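Local coordinates for protection of telomeres protein 1 (PDB 4HJA) that binds single-stranded telomeric DNA to protect the 3' overhang of chromosome ends and regulates telomerase and telomere length, at residues N81-G86 against M118-V123. The protein carries 1 engineered substitution. Residues are numbered along the deposited sequence; the frame is centred on the assembly and turned at random.
Sequences NYIKEG and MSIEKV
I83, in the irregular segment 81-86, and K122, on strand 119-123, mark the nearest backbone approach, 7.1 Å between their CA atoms. At that spacing the backbones do not pair, and side chains bridge the gap. K122, extended beyond CG, reaches across one face of the Y82 ring and donates from NZ to the backbone O of Y82 (2.8 Å). The donor stands 30° out of the carbonyl plane. K122 CE lies over the face of the Y82 ring, 3.4 Å from its centroid, in a CH-pi contact; K122 NZ, 4.4 Å from that centroid, adds a cation-pi interaction. With CG anti to the backbone N (chi1 179°), the Y82 ring is set across the lysine chain and its hydroxyl is carried toward strand 119-123. There a water at the ring edge bonds Y82 OH and accepts from K122 N; its approach to E121 OE1 is doubtfully short, and that carboxylate oxygen also bonds Y78 OH. An alanine in place of Y82 would probably leave the K122 methylenes without their aromatic cover and the water without its phenolic partner. On the inner side, I83 CD1 packs on K122 CG (3.7 Å) and I83 CG1 meets I120 CD1 (4.3 Å). The contact thus joins the loop between helix 73-79 and strand 88-98 to strand 119-123, within an OB-clan DNA-binding domain. Strand 119-123 pairs antiparallel with strand 88-98; I83 rests on V89 and V23 of strands 88-98 and 16-28, while I120 touches M91 and helix residue C79.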
loop_
_atom_site.group_PDB
_atom_site.type_symbol
_atom_site.label_atom_id
_atom_site.label_comp_id
_atom_site.label_asym_id
_atom_site.label_seq_id
_atom_site.Cartn_x
_atom_site.Cartn_y
_atom_site.Cartn_z
ATOM N N ASN A 81 7.372 9.468 10.129
ATOM C CA ASN A 81 8.815 9.735 10.095
ATOM C C ASN A 81 9.639 8.453 10.076
ATOM O O ASN A 81 10.806 8.426 10.494
ATOM C CB ASN A 81 9.241 10.632 11.269
ATOM C CG ASN A 81 8.435 11.927 11.345
ATOM O OD1 ASN A 81 7.576 12.086 12.210
ATOM N ND2 ASN A 81 8.717 12.863 10.434
ATOM N N TYR A 82 9.045 7.389 9.554
ATOM C CA TYR A 82 9.653 6.066 9.653
ATOM C C TYR A 82 9.591 5.267 8.341
ATOM O O TYR A 82 10.613 4.765 7.852
ATOM C CB TYR A 82 8.958 5.306 10.794
ATOM C CG TYR A 82 9.448 3.900 11.038
ATOM C CD1 TYR A 82 10.783 3.641 11.334
ATOM C CD2 TYR A 82 8.562 2.829 10.999
ATOM C CE1 TYR A 82 11.222 2.345 11.567
ATOM C CE2 TYR A 82 8.987 1.539 11.229
ATOM C CZ TYR A 82 10.318 1.301 11.509
ATOM O OH TYR A 82 10.729 0.010 11.741
ATOM N N ILE A 83 8.394 5.126 7.782
ATOM C CA ILE A 83 8.232 4.391 6.531
ATOM C C ILE A 83 8.608 5.350 5.414
ATOM O O ILE A 83 8.044 6.453 5.324
ATOM C CB ILE A 83 6.764 3.909 6.293
ATOM C CG1 ILE A 83 6.230 3.073 7.467
ATOM C CG2 ILE A 83 6.656 3.166 4.945
ATOM C CD1 ILE A 83 6.929 1.738 7.681
ATOM N N LYS A 84 9.557 4.937 4.577
ATOM C CA LYS A 84 10.089 5.780 3.510
ATOM C C LYS A 84 9.856 5.113 2.166
ATOM O O LYS A 84 9.738 3.887 2.099
ATOM C CB LYS A 84 11.593 5.971 3.696
ATOM C CG LYS A 84 12.021 6.379 5.114
ATOM C CD LYS A 84 11.731 7.839 5.375
ATOM C CE LYS A 84 12.350 8.321 6.684
ATOM N NZ LYS A 84 11.858 9.689 7.000
ATOM N N GLU A 85 9.802 5.916 1.102
ATOM C CA GLU A 85 9.693 5.394 -0.260
ATOM C C GLU A 85 10.795 4.357 -0.503
ATOM O O GLU A 85 11.951 4.560 -0.118
ATOM C CB GLU A 85 9.783 6.536 -1.284
ATOM C CG GLU A 85 8.733 7.623 -1.053
ATOM C CD GLU A 85 8.679 8.691 -2.138
ATOM O OE1 GLU A 85 9.637 8.834 -2.932
ATOM O OE2 GLU A 85 7.664 9.411 -2.180
ATOM N N GLY A 86 10.428 3.231 -1.105
ATOM C CA GLY A 86 11.372 2.154 -1.331
ATOM C C GLY A 86 11.380 1.077 -0.252
ATOM O O GLY A 86 11.821 -0.041 -0.501
ATOM N N MET A 118 -4.783 -4.423 13.740
ATOM C CA MET A 118 -4.146 -3.880 12.546
ATOM C C MET A 118 -2.706 -3.522 12.797
ATOM O O MET A 118 -2.333 -3.132 13.895
ATOM C CB MET A 118 -4.851 -2.614 12.089
ATOM C CG MET A 118 -6.204 -2.824 11.484
ATOM S SD MET A 118 -6.763 -1.292 10.734
ATOM C CE MET A 118 -7.179 -0.333 12.188
ATOM N N SER A 119 -1.882 -3.623 11.771
ATOM C CA SER A 119 -0.506 -3.222 11.961
ATOM C C SER A 119 0.201 -3.059 10.639
ATOM O O SER A 119 -0.215 -3.606 9.619
ATOM C CB SER A 119 0.246 -4.221 12.855
ATOM O OG SER A 119 0.483 -5.425 12.151
ATOM N N ILE A 120 1.278 -2.291 10.675
ATOM C CA ILE A 120 2.177 -2.165 9.542
ATOM C C ILE A 120 3.604 -2.061 10.059
ATOM O O ILE A 120 3.923 -1.210 10.891
ATOM C CB ILE A 120 1.818 -0.962 8.666
ATOM C CG1 ILE A 120 3.054 -0.438 7.927
ATOM C CG2 ILE A 120 1.175 0.134 9.500
ATOM C CD1 ILE A 120 2.710 0.618 6.888
ATOM N N GLU A 121 4.466 -2.957 9.603
ATOM C CA GLU A 121 5.868 -2.856 9.976
ATOM C C GLU A 121 6.726 -2.960 8.719
ATOM O O GLU A 121 6.279 -3.508 7.706
ATOM C CB GLU A 121 6.244 -3.921 11.029
ATOM C CG GLU A 121 5.579 -3.744 12.431
ATOM C CD GLU A 121 6.144 -2.566 13.253
ATOM O OE1 GLU A 121 6.828 -1.690 12.667
ATOM O OE2 GLU A 121 5.908 -2.517 14.495
ATOM N N LYS A 122 7.930 -2.396 8.771
ATOM C CA LYS A 122 8.898 -2.575 7.702
ATOM C C LYS A 122 9.324 -4.021 7.704
ATOM O O LYS A 122 9.373 -4.658 8.752
ATOM C CB LYS A 122 10.170 -1.758 7.929
ATOM C CG LYS A 122 10.020 -0.286 7.952
ATOM C CD LYS A 122 11.406 0.358 7.848
ATOM C CE LYS A 122 11.334 1.824 8.258
ATOM N NZ LYS A 122 12.472 2.656 7.749
ATOM N N VAL A 123 9.653 -4.532 6.532
ATOM C CA VAL A 123 10.226 -5.862 6.423
ATOM C C VAL A 123 11.631 -5.673 5.894
ATOM O O VAL A 123 11.852 -4.822 5.033
ATOM C CB VAL A 123 9.401 -6.716 5.465
ATOM C CG1 VAL A 123 10.054 -8.064 5.238
ATOM C CG2 VAL A 123 7.997 -6.870 6.024
HETATM O O HOH W 1 8.889 -2.056 11.476
#